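Long-range contacts in trehalose-6-phosphate phosphatase (Candida albicans, PDB 5DXI), which is a phosphatase domain of the haloacid dehalogenase (HAD) superfamily, here holding a magnesium ion and a beryllium trifluoride ion: residues Leu13-Tyr17 against Asp226-Cys230; Ser46-Ile52 against Val290-Leu294; Asn62-Ile66 against Met94-Gly98; Ser112-Val117 against Val167-Val173. All coordinates share one frame; numbering follows the deposited sequence.

Interactions 1, 2 and 3 belong to the Rossmann-like HAD core, and interaction 4 to the smaller cap built on an antiparallel sheet. Along the chain, interactions 1 and 2 cross, since their segments alternate, and each closes a long loop that encloses interactions 3 and 4 in series. Interactions 1 and 2, with centres 16 Å apart, touch through Leu13 with Thr293 and Leu229 with Leu294. Interactions 1 and 3 reach the same eight-stranded sheet and meet where Tyr17 probably hydrogen-bonds Asn62. Interaction 4 lies about 31 to 39 Å, centre to centre, from the others. Residues from both ends of the chain thus build one core, with the cap inserted between them.

Interaction 1: residues Leu13-Tyr17 against Asp226-Cys230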
loop_
_atom_site.group_PDB
_atom_site.type_symbol
_atom_site.label_atom_id
_atom_site.label_comp_id
_atom_site.label_asym_id
_atom_site.label_seq_id
_atom_site.Cartn_x
_atom_site.Cartn_y
_atom_site.Cartn_z
ATOM N N LEU A 13 7.676 18.341 -5.755
ATOM C CA LEU A 13 7.621 16.946 -6.188
ATOM C C LEU A 13 7.943 16.878 -7.681
ATOM O O LEU A 13 8.761 16.053 -8.119
ATOM C CB LEU A 13 6.251 16.317 -5.898
ATOM C CG LEU A 13 6.174 14.813 -6.187
ATOM C CD1 LEU A 13 7.012 14.029 -5.170
ATOM C CD2 LEU A 13 4.749 14.340 -6.164
ATOM N N LEU A 14 7.331 17.790 -8.437
ATOM C CA LEU A 14 7.524 17.863 -9.883
ATOM C C LEU A 14 8.982 18.150 -10.212
ATOM O O LEU A 14 9.567 17.521 -11.094
ATOM C CB LEU A 14 6.614 18.943 -10.484
ATOM C CG LEU A 14 6.650 19.180 -12.001
ATOM C CD1 LEU A 14 6.312 17.912 -12.782
ATOM C CD2 LEU A 14 5.707 20.314 -12.383
ATOM N N ASN A 15 9.582 19.095 -9.489
ATOM C CA ASN A 15 10.979 19.430 -9.726
ATOM C C ASN A 15 11.922 18.272 -9.443
ATOM O O ASN A 15 12.860 18.028 -10.207
ATOM C CB ASN A 15 11.379 20.658 -8.910
ATOM C CG ASN A 15 10.819 21.936 -9.506
ATOM O OD1 ASN A 15 10.621 22.017 -10.724
ATOM N ND2 ASN A 15 10.556 22.936 -8.664
ATOM N N ASN A 16 11.685 17.559 -8.347
ATOM C CA ASN A 16 12.544 16.436 -7.996
ATOM C C ASN A 16 12.365 15.329 -9.048
ATOM O O ASN A 16 13.334 14.668 -9.430
ATOM C CB ASN A 16 12.210 15.910 -6.599
ATOM C CG ASN A 16 13.340 15.084 -5.984
ATOM O OD1 ASN A 16 14.165 15.601 -5.248
ATOM N ND2 ASN A 16 13.400 13.812 -6.324
ATOM N N TYR A 17 11.124 15.152 -9.509
ATOM C CA TYR A 17 10.801 14.163 -10.551
ATOM C C TYR A 17 11.586 14.415 -11.826
ATOM O O TYR A 17 12.279 13.532 -12.316
ATOM C CB TYR A 17 9.302 14.173 -10.878
ATOM C CG TYR A 17 8.906 13.255 -12.039
ATOM C CD1 TYR A 17 8.686 11.902 -11.832
ATOM C CD2 TYR A 17 8.721 13.751 -13.332
ATOM C CE1 TYR A 17 8.307 11.059 -12.875
ATOM C CE2 TYR A 17 8.344 12.911 -14.386
ATOM C CZ TYR A 17 8.147 11.565 -14.146
ATOM O OH TYR A 17 7.784 10.710 -15.164
ATOM N N ASP A 226 16.539 7.464 -7.120
ATOM C CA ASP A 226 16.858 8.786 -6.592
ATOM C C ASP A 226 15.584 9.610 -6.450
ATOM O O ASP A 226 15.622 10.787 -6.088
ATOM C CB ASP A 226 17.876 9.495 -7.488
ATOM C CG ASP A 226 17.413 9.595 -8.933
ATOM O OD1 ASP A 226 16.396 8.954 -9.290
ATOM O OD2 ASP A 226 18.073 10.302 -9.721
ATOM N N PHE A 227 14.458 8.960 -6.727
ATOM C CA PHE A 227 13.128 9.540 -6.584
ATOM C C PHE A 227 12.164 8.423 -6.217
ATOM O O PHE A 227 11.995 7.467 -6.981
ATOM C CB PHE A 227 12.683 10.221 -7.884
ATOM C CG PHE A 227 11.312 10.835 -7.819
ATOM C CD1 PHE A 227 11.151 12.173 -7.501
ATOM C CD2 PHE A 227 10.184 10.083 -8.089
ATOM C CE1 PHE A 227 9.887 12.750 -7.449
ATOM C CE2 PHE A 227 8.918 10.649 -8.035
ATOM C CZ PHE A 227 8.768 11.983 -7.716
ATOM N N MET A 228 11.550 8.528 -5.048
ATOM C CA MET A 228 10.587 7.536 -4.602
ATOM C C MET A 228 9.300 8.221 -4.159
ATOM O O MET A 228 9.306 9.037 -3.230
ATOM C CB MET A 228 11.169 6.685 -3.460
ATOM C CG MET A 228 12.296 5.736 -3.875
ATOM S SD MET A 228 13.745 5.822 -2.795
ATOM C CE MET A 228 14.433 7.399 -3.310
ATOM N N LEU A 229 8.197 7.904 -4.828
ATOM C CA LEU A 229 6.908 8.467 -4.438
ATOM C C LEU A 229 5.994 7.340 -3.990
ATOM O O LEU A 229 5.720 6.397 -4.746
ATOM C CB LEU A 229 6.268 9.253 -5.578
ATOM C CG LEU A 229 4.831 9.719 -5.345
ATOM C CD1 LEU A 229 4.758 10.659 -4.130
ATOM C CD2 LEU A 229 4.261 10.406 -6.596
ATOM N N CYS A 230 5.537 7.438 -2.752
ATOM C CA CYS A 230 4.754 6.372 -2.146
ATOM C C CYS A 230 3.456 6.932 -1.591
ATOM O O CYS A 230 3.473 7.869 -0.782
ATOM C CB CYS A 230 5.562 5.693 -1.041
ATOM S SG CYS A 230 4.715 4.402 -0.102
#
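Tyr17 and Phe227 both carry CG opposite the backbone N (chi1 near 180° in each), which sets the Tyr17 ring of helix 10-19 beside the Phe227 ring, reaching from strand 227-232 toward the helix. They meet as a T-shaped pair: the Tyr17 edge points at the Phe227 face with centroids 5.6 Å apart and planes at 77°, CD1 standing over the rim rather than the centre. Phe227 CE1 also packs against the helix backbone, 3.4 Å from Tyr17 N. Leu13 reaches the tip of the same ring, CD1 3.7 Å from Phe227 CZ, while its other branch, CD2, comes 4.0 Å from Leu229 CD2. At the ring edge, close to its plane, Asn16 ND2 makes a tight contact with Phe227 CD1, 3.0 Å away, which is not a bond; the amide and ring planes are 31° apart. The Tyr17 hydroxyl is hydrogen-bonded to Asn62, and Arg23 makes a cation-pi contact with its ring. Phe227 and Leu229 pair through their backbones with Leu24 on strand 23-27. Helix 10-19 thus packs on strand 227-232, next to 23-27, in the parallel part of the sheet of the Rossmann-like HAD core.

Interaction 2: residues Ser46-Ile52 against Val290-Leu294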
loop_
_atom_site.group_PDB
_atom_site.type_symbol
_atom_site.label_atom_id
_atom_site.label_comp_id
_atom_site.label_asym_id
_atom_site.label_seq_id
_atom_site.Cartn_x
_atom_site.Cartn_y
_atom_site.Cartn_z
ATOM N N SER A 46 -10.045 4.087 -13.217
ATOM C CA SER A 46 -10.563 5.112 -14.109
ATOM C C SER A 46 -9.678 5.201 -15.327
ATOM O O SER A 46 -8.513 4.792 -15.283
ATOM C CB SER A 46 -10.631 6.482 -13.396
ATOM O OG SER A 46 -9.327 6.996 -13.122
ATOM N N ASP A 47 -10.208 5.770 -16.409
ATOM C CA ASP A 47 -9.401 6.018 -17.610
ATOM C C ASP A 47 -8.234 6.977 -17.290
ATOM O O ASP A 47 -7.121 6.819 -17.807
ATOM C CB ASP A 47 -10.273 6.572 -18.750
ATOM C CG ASP A 47 -9.465 6.914 -19.986
ATOM O OD1 ASP A 47 -8.721 6.043 -20.483
ATOM O OD2 ASP A 47 -9.563 8.063 -20.456
ATOM N N LYS A 48 -8.494 7.979 -16.461
ATOM C CA LYS A 48 -7.430 8.917 -16.073
ATOM C C LYS A 48 -6.249 8.179 -15.428
ATOM O O LYS A 48 -5.083 8.409 -15.779
ATOM C CB LYS A 48 -7.956 9.982 -15.121
ATOM C CG LYS A 48 -6.893 11.016 -14.748
ATOM C CD LYS A 48 -7.472 12.136 -13.915
ATOM C CE LYS A 48 -6.519 13.326 -13.840
ATOM N NZ LYS A 48 -7.065 14.398 -12.951
ATOM N N LEU A 49 -6.554 7.271 -14.506
ATOM C CA LEU A 49 -5.513 6.444 -13.892
ATOM C C LEU A 49 -4.773 5.632 -14.955
ATOM O O LEU A 49 -3.532 5.565 -14.968
ATOM C CB LEU A 49 -6.115 5.520 -12.831
ATOM C CG LEU A 49 -5.195 4.426 -12.265
ATOM C CD1 LEU A 49 -3.949 5.018 -11.596
ATOM C CD2 LEU A 49 -5.959 3.551 -11.278
ATOM N N ASN A 50 -5.532 5.004 -15.853
ATOM C CA ASN A 50 -4.912 4.207 -16.898
ATOM C C ASN A 50 -4.003 5.039 -17.771
ATOM O O ASN A 50 -2.935 4.584 -18.153
ATOM C CB ASN A 50 -5.971 3.503 -17.746
ATOM C CG ASN A 50 -6.624 2.366 -16.999
ATOM O OD1 ASN A 50 -6.030 1.818 -16.065
ATOM N ND2 ASN A 50 -7.848 2.009 -17.388
ATOM N N ARG A 51 -4.404 6.269 -18.068
ATOM C CA ARG A 51 -3.570 7.120 -18.923
ATOM C C ARG A 51 -2.297 7.524 -18.185
ATOM O O ARG A 51 -1.189 7.517 -18.744
ATOM C CB ARG A 51 -4.345 8.363 -19.373
ATOM C CG ARG A 51 -3.624 9.210 -20.427
ATOM C CD ARG A 51 -4.581 10.228 -21.073
ATOM N NE ARG A 51 -5.793 10.450 -20.271
ATOM C CZ ARG A 51 -6.065 11.577 -19.612
ATOM N NH1 ARG A 51 -5.216 12.598 -19.660
ATOM N NH2 ARG A 51 -7.188 11.684 -18.907
ATOM N N ILE A 52 -2.462 7.853 -16.910
ATOM C CA ILE A 52 -1.322 8.184 -16.073
ATOM C C ILE A 52 -0.323 7.035 -16.042
ATOM O O ILE A 52 0.868 7.225 -16.305
ATOM C CB ILE A 52 -1.787 8.517 -14.640
ATOM C CG1 ILE A 52 -2.517 9.861 -14.637
ATOM C CG2 ILE A 52 -0.596 8.538 -13.680
ATOM C CD1 ILE A 52 -3.265 10.173 -13.334
ATOM N N VAL A 290 -4.671 12.749 -5.779
ATOM C CA VAL A 290 -3.597 11.828 -6.158
ATOM C C VAL A 290 -3.437 11.814 -7.679
ATOM O O VAL A 290 -2.328 11.929 -8.205
ATOM C CB VAL A 290 -3.852 10.386 -5.651
ATOM C CG1 VAL A 290 -2.765 9.442 -6.165
ATOM C CG2 VAL A 290 -3.910 10.337 -4.111
ATOM N N LEU A 291 -4.547 11.671 -8.395
ATOM C CA LEU A 291 -4.457 11.602 -9.852
ATOM C C LEU A 291 -4.027 12.945 -10.458
ATOM O O LEU A 291 -3.288 12.976 -11.451
ATOM C CB LEU A 291 -5.789 11.142 -10.460
ATOM C CG LEU A 291 -6.289 9.796 -9.926
ATOM C CD1 LEU A 291 -7.482 9.260 -10.750
ATOM C CD2 LEU A 291 -5.163 8.783 -9.849
ATOM N N GLU A 292 -4.464 14.049 -9.851
ATOM C CA GLU A 292 -4.008 15.373 -10.282
ATOM C C GLU A 292 -2.494 15.435 -10.207
ATOM O O GLU A 292 -1.827 15.824 -11.169
ATOM C CB GLU A 292 -4.608 16.487 -9.415
ATOM C CG GLU A 292 -6.118 16.642 -9.517
ATOM C CD GLU A 292 -6.669 17.648 -8.518
ATOM O OE1 GLU A 292 -5.884 18.204 -7.707
ATOM O OE2 GLU A 292 -7.902 17.868 -8.522
ATOM N N THR A 293 -1.957 14.999 -9.067
ATOM C CA THR A 293 -0.521 15.028 -8.829
ATOM C C THR A 293 0.218 14.090 -9.771
ATOM O O THR A 293 1.253 14.455 -10.340
ATOM C CB THR A 293 -0.176 14.657 -7.357
ATOM O OG1 THR A 293 -0.855 15.542 -6.460
ATOM C CG2 THR A 293 1.313 14.758 -7.116
ATOM N N LEU A 294 -0.289 12.869 -9.931
ATOM C CA LEU A 294 0.368 11.935 -10.844
ATOM C C LEU A 294 0.235 12.442 -12.290
ATOM O O LEU A 294 1.181 12.340 -13.095
ATOM C CB LEU A 294 -0.208 10.516 -10.684
ATOM C CG LEU A 294 -0.003 9.896 -9.289
ATOM C CD1 LEU A 294 -0.581 8.493 -9.213
ATOM C CD2 LEU A 294 1.479 9.883 -8.907
#
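Leu291 and Leu294 meet Ile52 where two helices of the Rossmann-like core, 47-58 and 287-298, run side by side; their short segments cross at 29° with axes 10.1 Å apart. Apolar contacts carry the interface. Ile52 sends its two branches to different partners, CG2 packing 3.6 Å from Leu294 CB and CD1 3.9 Å from Leu291 CB, in each case with the side chains crossing at about a right angle. The Ile52 methyl CD1 also comes 3.4 Å from Leu291 O. Leu49 adds a looser touch, CD1 to Leu291 CD2. On the sheet side, Leu294 touches Leu229 and Val290 touches Leu231, so helix 287-298 packs on strand 227-232.

Of the polar groups, Lys48 uses its aliphatic part: the chain is extended, and CD lies 4.0 Å from Leu291 CB. Its NZ stays 5.7 Å from Glu292 OE2, too far for a salt bridge; the carboxylate of Glu292 instead pairs with Arg10 of helix 10-19.

Ser46 is the N-cap of helix 47-58. Its OG sits between the backbone N and the carbonyl carbon (chi1 68°), where it accepts a nearly straight bond from Leu49 N, 3.1 Å long; the same OG lies 3.8 Å from Leu291 CD1.

Interaction 3: residues Asn62-Ile66 against Met94-Gly98; sequences NQIWI and MKDIG
Trp65 and Ile97, the nearest backbone pair at 8.5 Å between CA atoms, belong to strand 62-67 and to the loop that leaves strand 93-95, two strands that are not neighbours because 85-88 runs between them. The gap is bridged by side chains, chiefly the indole of Trp65. With CG anti to the carbonyl carbon (chi1 -80°), its six-membered ring reaches out to the Met94-Asp96 backbone, where CH2 lies 3.5 Å from Lys95 O. Asp96 OD1 sits in the indole plane at its edge, 3.5 Å from Trp65 CZ2, with the carboxylate turned 85° to the ring; a negative oxygen set against ring C-H groups should be mildly favourable. The other oxygen, OD2, is hydrogen-bonded to Gln207 N, which would restrain the carboxylate. Both strands belong to the main sheet of the HAD core, parallel at its centre, with 93-95 part of its antiparallel margin. Helix 191-199 covers this side: its Leu198 touches both Trp65 and Met94. The Met94 chain turns at its last torsion (chi3 78°) to bring CE 3.8 Å from Trp65 CH2, crossing the indole at about a right angle. Further along, Ile97 stretches its CD1 methyl to Gln63 OE1 at 3.5 Å and to Ile64 O at 4.1 Å.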
loop_
_atom_site.group_PDB
_atom_site.type_symbol
_atom_site.label_atom_id
_atom_site.label_comp_id
_atom_site.label_asym_id
_atom_site.label_seq_id
_atom_site.Cartn_x
_atom_site.Cartn_y
_atom_site.Cartn_z
ATOM N N ASN A 62 11.272 5.274 -15.223
ATOM C CA ASN A 62 10.271 4.985 -14.201
ATOM C C ASN A 62 10.020 3.493 -13.984
ATOM O O ASN A 62 9.926 2.725 -14.941
ATOM C CB ASN A 62 8.953 5.662 -14.558
ATOM C CG ASN A 62 9.045 7.176 -14.521
ATOM O OD1 ASN A 62 9.969 7.742 -13.935
ATOM N ND2 ASN A 62 8.091 7.837 -15.164
ATOM N N GLN A 63 9.903 3.100 -12.719
ATOM C CA GLN A 63 9.411 1.777 -12.340
ATOM C C GLN A 63 8.201 1.961 -11.427
ATOM O O GLN A 63 8.277 2.665 -10.411
ATOM C CB GLN A 63 10.484 0.962 -11.624
ATOM C CG GLN A 63 11.679 0.581 -12.474
ATOM C CD GLN A 63 11.296 -0.362 -13.590
ATOM O OE1 GLN A 63 10.962 -1.522 -13.346
ATOM N NE2 GLN A 63 11.335 0.131 -14.823
ATOM N N ILE A 64 7.082 1.348 -11.783
ATOM C CA ILE A 64 5.864 1.542 -11.008
ATOM C C ILE A 64 5.362 0.246 -10.388
ATOM O O ILE A 64 5.234 -0.774 -11.072
ATOM C CB ILE A 64 4.745 2.134 -11.867
ATOM C CG1 ILE A 64 5.200 3.440 -12.522
ATOM C CG2 ILE A 64 3.488 2.349 -11.028
ATOM C CD1 ILE A 64 4.232 3.914 -13.603
ATOM N N TRP A 65 5.064 0.294 -9.094
ATOM C CA TRP A 65 4.532 -0.863 -8.387
ATOM C C TRP A 65 3.208 -0.544 -7.701
ATOM O O TRP A 65 3.056 0.514 -7.062
ATOM C CB TRP A 65 5.550 -1.371 -7.358
ATOM C CG TRP A 65 6.612 -2.193 -8.000
ATOM C CD1 TRP A 65 7.639 -1.738 -8.771
ATOM C CD2 TRP A 65 6.745 -3.612 -7.945
ATOM N NE1 TRP A 65 8.408 -2.788 -9.196
ATOM C CE2 TRP A 65 7.877 -3.953 -8.712
ATOM C CE3 TRP A 65 6.017 -4.630 -7.321
ATOM C CZ2 TRP A 65 8.308 -5.271 -8.864
ATOM C CZ3 TRP A 65 6.437 -5.940 -7.479
ATOM C CH2 TRP A 65 7.577 -6.251 -8.240
ATOM N N ILE A 66 2.251 -1.455 -7.872
ATOM C CA ILE A 66 0.992 -1.420 -7.147
ATOM C C ILE A 66 1.092 -2.401 -5.983
ATOM O O ILE A 66 1.254 -3.604 -6.190
ATOM C CB ILE A 66 -0.211 -1.785 -8.037
ATOM C CG1 ILE A 66 -0.130 -1.060 -9.397
ATOM C CG2 ILE A 66 -1.516 -1.530 -7.292
ATOM C CD1 ILE A 66 -0.047 0.455 -9.300
ATOM N N MET A 94 4.513 -11.076 -4.727
ATOM C CA MET A 94 5.129 -10.075 -5.608
ATOM C C MET A 94 5.165 -10.574 -7.039
ATOM O O MET A 94 5.397 -11.759 -7.270
ATOM C CB MET A 94 6.567 -9.757 -5.189
ATOM C CG MET A 94 6.722 -8.906 -3.990
ATOM S SD MET A 94 8.473 -8.572 -3.670
ATOM C CE MET A 94 8.858 -7.308 -4.872
ATOM N N LYS A 95 4.986 -9.681 -8.005
ATOM C CA LYS A 95 5.209 -10.081 -9.387
ATOM C C LYS A 95 5.904 -8.968 -10.169
ATOM O O LYS A 95 5.341 -7.888 -10.387
ATOM C CB LYS A 95 3.895 -10.496 -10.073
ATOM C CG LYS A 95 4.150 -11.120 -11.463
ATOM C CD LYS A 95 2.890 -11.611 -12.161
ATOM C CE LYS A 95 2.087 -10.455 -12.717
ATOM N NZ LYS A 95 1.231 -10.862 -13.873
ATOM N N ASP A 96 7.140 -9.244 -10.573
ATOM C CA ASP A 96 7.935 -8.316 -11.369
ATOM C C ASP A 96 7.259 -7.978 -12.690
ATOM O O ASP A 96 6.467 -8.768 -13.221
ATOM C CB ASP A 96 9.323 -8.891 -11.642
ATOM C CG ASP A 96 10.283 -8.654 -10.495
ATOM O OD1 ASP A 96 10.593 -7.473 -10.237
ATOM O OD2 ASP A 96 10.748 -9.639 -9.871
ATOM N N ILE A 97 7.601 -6.810 -13.224
ATOM C CA ILE A 97 7.019 -6.326 -14.469
ATOM C C ILE A 97 7.267 -7.290 -15.633
ATOM O O ILE A 97 6.372 -7.557 -16.447
ATOM C CB ILE A 97 7.563 -4.927 -14.804
ATOM C CG1 ILE A 97 7.113 -3.944 -13.719
ATOM C CG2 ILE A 97 7.058 -4.469 -16.161
ATOM C CD1 ILE A 97 7.602 -2.503 -13.893
ATOM N N GLY A 98 8.462 -7.850 -15.699
ATOM C CA GLY A 98 8.717 -8.825 -16.744
ATOM C C GLY A 98 8.135 -10.208 -16.465
ATOM O O GLY A 98 7.672 -10.888 -17.371
#

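Interaction 4: residues Ser112-Val117 against Val167-Val173; sequences SWQEKV and VAKEYDV
Val173 CG1 lies over one face of the Trp113 indole, 3.6 Å from the centroid of the five-membered ring; the opposite face carries CG of the next residue, Gln114, and Tyr171 CD1 comes to the edge. The Tyr171 ring takes Trp113 CB almost over its centre, a CH-pi contact of 3.5 Å to the centroid and 9° off the normal, while Val167 O and Ser112 OG lie at its edge. The two rings form an edge-to-face pair, the indole edge toward the Tyr171 face, with planes at 66°. Trp113 holds CG between the backbone N and the carbonyl carbon (chi1 54°), and this leaves CB over the phenol with the indole edge directed at the same ring. These residues belong to the alpha/beta cap, consistent with the C2-type cap of HAD phosphatases: helix 113-126 packs on the antiparallel sheet, whose Val184 touches Trp113, Val117 and Val173. Val117 CG2 meets Val167 CG1 at 3.8 Å. At the solvent side, a polar chain closes the contact. Tyr171 OH donates to Ser112 OG at 2.9 Å and accepts from Lys116 NZ at 3.2 Å, so two bonds fix its orientation. The extended Lys116 also makes a salt bridge with Glu170, NZ to OE2 3.0 Å, and a weak bond to OE1.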
loop_
_atom_site.group_PDB
_atom_site.type_symbol
_atom_site.label_atom_id
_atom_site.label_comp_id
_atom_site.label_asym_id
_atom_site.label_seq_id
_atom_site.Cartn_x
_atom_site.Cartn_y
_atom_site.Cartn_z
ATOM N N SER A 112 -1.934 -22.443 9.839
ATOM C CA SER A 112 -2.971 -23.099 10.633
ATOM C C SER A 112 -3.809 -22.113 11.444
ATOM O O SER A 112 -4.845 -22.471 11.997
ATOM C CB SER A 112 -2.347 -24.156 11.551
ATOM O OG SER A 112 -1.494 -23.574 12.520
ATOM N N TRP A 113 -3.361 -20.865 11.509
ATOM C CA TRP A 113 -4.126 -19.818 12.165
ATOM C C TRP A 113 -5.400 -19.446 11.394
ATOM O O TRP A 113 -6.354 -18.952 11.987
ATOM C CB TRP A 113 -3.253 -18.573 12.357
ATOM C CG TRP A 113 -2.612 -18.094 11.095
ATOM C CD1 TRP A 113 -1.391 -18.463 10.606
ATOM C CD2 TRP A 113 -3.166 -17.177 10.146
ATOM N NE1 TRP A 113 -1.144 -17.821 9.414
ATOM C CE2 TRP A 113 -2.220 -17.025 9.110
ATOM C CE3 TRP A 113 -4.367 -16.460 10.074
ATOM C CZ2 TRP A 113 -2.437 -16.187 8.018
ATOM C CZ3 TRP A 113 -4.576 -15.625 8.992
ATOM C CH2 TRP A 113 -3.616 -15.493 7.981
ATOM N N GLN A 114 -5.413 -19.710 10.090
ATOM C CA GLN A 114 -6.480 -19.235 9.207
ATOM C C GLN A 114 -7.870 -19.681 9.658
ATOM O O GLN A 114 -8.801 -18.872 9.718
ATOM C CB GLN A 114 -6.233 -19.693 7.760
ATOM C CG GLN A 114 -5.136 -18.911 7.065
ATOM C CD GLN A 114 -4.898 -19.355 5.640
ATOM O OE1 GLN A 114 -4.969 -20.540 5.323
ATOM N NE2 GLN A 114 -4.599 -18.398 4.764
ATOM N N GLU A 115 -8.005 -20.960 9.987
ATOM C CA GLU A 115 -9.306 -21.475 10.384
ATOM C C GLU A 115 -9.761 -20.927 11.722
ATOM O O GLU A 115 -10.952 -20.724 11.933
ATOM C CB GLU A 115 -9.292 -23.001 10.421
ATOM C CG GLU A 115 -9.109 -23.609 9.048
ATOM C CD GLU A 115 -10.141 -23.099 8.046
ATOM O OE1 GLU A 115 -11.343 -22.994 8.404
ATOM O OE2 GLU A 115 -9.736 -22.769 6.906
ATOM N N LYS A 116 -8.817 -20.659 12.614
ATOM C CA LYS A 116 -9.173 -20.074 13.890
ATOM C C LYS A 116 -9.664 -18.640 13.697
ATOM O O LYS A 116 -10.633 -18.226 14.326
ATOM C CB LYS A 116 -8.001 -20.142 14.863
ATOM C CG LYS A 116 -7.689 -21.576 15.284
ATOM C CD LYS A 116 -6.473 -21.684 16.190
ATOM C CE LYS A 116 -6.207 -23.150 16.547
ATOM N NZ LYS A 116 -4.892 -23.317 17.223
ATOM N N VAL A 117 -8.994 -17.889 12.830
ATOM C CA VAL A 117 -9.442 -16.538 12.507
ATOM C C VAL A 117 -10.807 -16.593 11.810
ATOM O O VAL A 117 -11.707 -15.816 12.128
ATOM C CB VAL A 117 -8.408 -15.798 11.633
ATOM C CG1 VAL A 117 -8.996 -14.507 11.060
ATOM C CG2 VAL A 117 -7.155 -15.505 12.453
ATOM N N VAL A 167 -5.552 -15.727 18.925
ATOM C CA VAL A 167 -4.751 -16.058 17.753
ATOM C C VAL A 167 -3.432 -15.297 17.694
ATOM O O VAL A 167 -2.390 -15.874 17.380
ATOM C CB VAL A 167 -5.538 -15.789 16.448
ATOM C CG1 VAL A 167 -4.698 -16.135 15.227
ATOM C CG2 VAL A 167 -6.839 -16.580 16.438
ATOM N N ALA A 168 -3.464 -14.009 18.022
ATOM C CA ALA A 168 -2.263 -13.188 17.889
ATOM C C ALA A 168 -1.234 -13.517 18.975
ATOM O O ALA A 168 -0.056 -13.176 18.848
ATOM C CB ALA A 168 -2.619 -11.709 17.923
ATOM N N LYS A 169 -1.678 -14.202 20.026
ATOM C CA LYS A 169 -0.764 -14.695 21.049
ATOM C C LYS A 169 -0.153 -16.031 20.627
ATOM O O LYS A 169 1.031 -16.275 20.835
ATOM C CB LYS A 169 -1.488 -14.858 22.391
ATOM C CG LYS A 169 -2.053 -13.577 22.989
ATOM C CD LYS A 169 -0.991 -12.806 23.732
ATOM C CE LYS A 169 -1.505 -11.448 24.191
ATOM N NZ LYS A 169 -2.326 -11.564 25.429
ATOM N N GLU A 170 -0.966 -16.880 20.009
ATOM C CA GLU A 170 -0.534 -18.216 19.620
ATOM C C GLU A 170 0.279 -18.243 18.328
ATOM O O GLU A 170 1.108 -19.129 18.138
ATOM C CB GLU A 170 -1.740 -19.141 19.474
ATOM C CG GLU A 170 -1.357 -20.601 19.271
ATOM C CD GLU A 170 -2.553 -21.492 18.995
ATOM O OE1 GLU A 170 -3.699 -20.980 19.038
ATOM O OE2 GLU A 170 -2.339 -22.695 18.701
ATOM N N TYR A 171 0.017 -17.296 17.429
ATOM C CA TYR A 171 0.734 -17.236 16.155
ATOM C C TYR A 171 1.377 -15.877 15.978
ATOM O O TYR A 171 0.975 -14.911 16.615
ATOM C CB TYR A 171 -0.195 -17.496 14.967
ATOM C CG TYR A 171 -0.879 -18.836 14.963
ATOM C CD1 TYR A 171 -0.358 -19.898 14.240
ATOM C CD2 TYR A 171 -2.057 -19.035 15.670
ATOM C CE1 TYR A 171 -0.983 -21.122 14.229
ATOM C CE2 TYR A 171 -2.698 -20.260 15.661
ATOM C CZ TYR A 171 -2.155 -21.300 14.942
ATOM O OH TYR A 171 -2.791 -22.517 14.935
ATOM N N ASP A 172 2.389 -15.809 15.124
ATOM C CA ASP A 172 2.947 -14.525 14.725
ATOM C C ASP A 172 2.139 -13.952 13.560
ATOM O O ASP A 172 2.590 -13.954 12.412
ATOM C CB ASP A 172 4.417 -14.655 14.352
ATOM C CG ASP A 172 5.305 -14.864 15.562
ATOM O OD1 ASP A 172 4.905 -14.452 16.679
ATOM O OD2 ASP A 172 6.393 -15.450 15.396
ATOM N N VAL A 173 0.934 -13.483 13.864
ATOM C CA VAL A 173 0.102 -12.819 12.868
ATOM C C VAL A 173 -0.176 -11.388 13.321
ATOM O O VAL A 173 -0.141 -11.076 14.518
ATOM C CB VAL A 173 -1.234 -13.552 12.640
ATOM C CG1 VAL A 173 -0.990 -14.951 12.103
ATOM C CG2 VAL A 173 -2.028 -13.613 13.929
#